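Local coordinates for protein rifamycin polyketide synthase (PDB 4LN9) that probably dehydrates a polyketide intermediate, as the double-hotdog dehydratase domain from the terminal module of the rifamycin synthase, at residues A[76-81]-A[106-111]. Numbering follows the deposited sequence.
Sequences VIVPGT and APLVVP
V78 and L108 send their side chains off the same face, one alongside the other, where two extended chains meet in a single antiparallel bridge; I77 and V109 are its non-hydrogen-bonded pair. V78 N donates a nearly straight bond to L108 O (2.9 Å, 169° at the hydrogen), and V110 N donates a hydrogen bond to V76 O (2.9 Å). Both carbonyls also receive a CA-H...O contact, L108 O from I77 and V76 O from V109. In the flanking pairs a water bridges the remaining N and O: V76 N with V110 O, L108 N with V78 O. Along V78, CB lies beside L108 O and CG. Chi1 of 173° sets CG1 anti to the backbone N and turns CG2 onto L108 CG (3.6 Å) and, about at right angles to that, V110 CG2 (3.8 Å). V76 CG1 meets V110 CB at 3.6 Å, extending an aliphatic row L108, V78, V110, V76. Across the backbones from it, I77 CG2 approaches V109 CG2 at 4.2 Å. Within the double-hotdog fold, the bridge ties the lead-in to helix 80-93, with P79 as N-cap residue, to the loop joining strands 98-104 and 116-122; L108 packs on strand 131-139, I77 on strands 70-72 and 263-272, and I77 O, hydrogen-bonded to H70 ND1, helps position that imidazole.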
loop_
_atom_site.group_PDB
_atom_site.type_symbol
_atom_site.label_atom_id
_atom_site.label_comp_id
_atom_site.label_asym_id
_atom_site.label_seq_id
_atom_site.Cartn_x
_atom_site.Cartn_y
_atom_site.Cartn_z
ATOM N N VAL A 76 9.360 -23.200 -11.119
ATOM C CA VAL A 76 9.908 -22.221 -10.178
ATOM C C VAL A 76 8.874 -21.822 -9.126
ATOM O O VAL A 76 7.788 -21.349 -9.461
ATOM C CB VAL A 76 10.425 -20.952 -10.888
ATOM C CG1 VAL A 76 11.001 -19.975 -9.873
ATOM C CG2 VAL A 76 11.466 -21.315 -11.937
ATOM N N ILE A 77 9.174 -22.120 -7.863
ATOM C CA ILE A 77 8.335 -21.689 -6.744
ATOM C C ILE A 77 9.190 -21.025 -5.664
ATOM O O ILE A 77 10.318 -21.451 -5.418
ATOM C CB ILE A 77 7.555 -22.877 -6.132
ATOM C CG1 ILE A 77 8.477 -23.758 -5.285
ATOM C CG2 ILE A 77 6.887 -23.702 -7.223
ATOM C CD1 ILE A 77 7.785 -24.962 -4.681
ATOM N N VAL A 78 8.718 -19.900 -5.124
ATOM C CA VAL A 78 9.455 -19.223 -4.057
ATOM C C VAL A 78 9.559 -20.150 -2.850
ATOM O O VAL A 78 8.578 -20.800 -2.489
ATOM C CB VAL A 78 8.786 -17.894 -3.639
ATOM C CG1 VAL A 78 9.479 -17.307 -2.417
ATOM C CG2 VAL A 78 8.810 -16.904 -4.795
ATOM N N PRO A 79 10.795 -20.414 -2.398
ATOM C CA PRO A 79 10.940 -21.335 -1.275
ATOM C C PRO A 79 10.141 -20.864 -0.063
ATOM O O PRO A 79 9.975 -19.660 0.140
ATOM C CB PRO A 79 12.442 -21.291 -0.975
ATOM C CG PRO A 79 12.908 -19.988 -1.531
ATOM C CD PRO A 79 12.066 -19.759 -2.752
ATOM N N GLY A 80 9.675 -21.809 0.746
ATOM C CA GLY A 80 9.171 -21.499 2.079
ATOM C C GLY A 80 10.015 -20.480 2.825
ATOM O O GLY A 80 9.486 -19.627 3.538
ATOM N N THR A 81 11.333 -20.591 2.693
ATOM C CA THR A 81 12.253 -19.708 3.407
ATOM C C THR A 81 12.208 -18.273 2.882
ATOM O O THR A 81 12.516 -17.328 3.608
ATOM C CB THR A 81 13.700 -20.230 3.338
ATOM O OG1 THR A 81 14.079 -20.411 1.967
ATOM C CG2 THR A 81 13.820 -21.559 4.068
ATOM N N ALA A 106 -0.029 -22.458 0.045
ATOM C CA ALA A 106 -0.051 -22.701 -1.392
ATOM C C ALA A 106 1.213 -22.121 -2.016
ATOM O O ALA A 106 1.626 -21.015 -1.670
ATOM C CB ALA A 106 -1.289 -22.069 -2.017
ATOM N N PRO A 107 1.840 -22.872 -2.934
ATOM C CA PRO A 107 3.105 -22.461 -3.542
ATOM C C PRO A 107 3.007 -21.112 -4.255
ATOM O O PRO A 107 2.040 -20.859 -4.975
ATOM C CB PRO A 107 3.381 -23.574 -4.553
ATOM C CG PRO A 107 2.707 -24.771 -3.974
ATOM C CD PRO A 107 1.461 -24.244 -3.319
ATOM N N LEU A 108 3.984 -20.242 -4.015
ATOM C CA LEU A 108 4.103 -18.989 -4.757
ATOM C C LEU A 108 4.868 -19.211 -6.059
ATOM O O LEU A 108 6.097 -19.128 -6.091
ATOM C CB LEU A 108 4.792 -17.924 -3.891
ATOM C CG LEU A 108 5.208 -16.579 -4.504
ATOM C CD1 LEU A 108 4.252 -16.145 -5.613
ATOM C CD2 LEU A 108 5.304 -15.509 -3.425
ATOM N N VAL A 109 4.146 -19.642 -7.090
ATOM C CA VAL A 109 4.754 -19.963 -8.375
ATOM C C VAL A 109 5.256 -18.701 -9.064
ATOM O O VAL A 109 4.538 -17.706 -9.153
ATOM C CB VAL A 109 3.751 -20.667 -9.307
ATOM C CG1 VAL A 109 4.344 -20.827 -10.699
ATOM C CG2 VAL A 109 3.349 -22.015 -8.731
ATOM N N VAL A 110 6.513 -18.722 -9.498
ATOM C CA VAL A 110 7.023 -17.671 -10.372
ATOM C C VAL A 110 6.913 -18.121 -11.823
ATOM O O VAL A 110 7.348 -19.220 -12.167
ATOM C CB VAL A 110 8.494 -17.331 -10.058
ATOM C CG1 VAL A 110 8.940 -16.115 -10.858
ATOM C CG2 VAL A 110 8.676 -17.088 -8.567
ATOM N N PRO A 111 6.219 -17.326 -12.650
ATOM C CA PRO A 111 5.959 -17.672 -14.048
ATOM C C PRO A 111 7.221 -17.593 -14.907
ATOM O O PRO A 111 8.004 -16.654 -14.767
ATOM C CB PRO A 111 4.948 -16.609 -14.489
ATOM C CG PRO A 111 5.194 -15.450 -13.583
ATOM C CD PRO A 111 5.605 -16.043 -12.266
HETATM O O HOH W 1 8.146 -21.354 -13.472
HETATM O O HOH W 2 5.809 -20.950 -2.145
#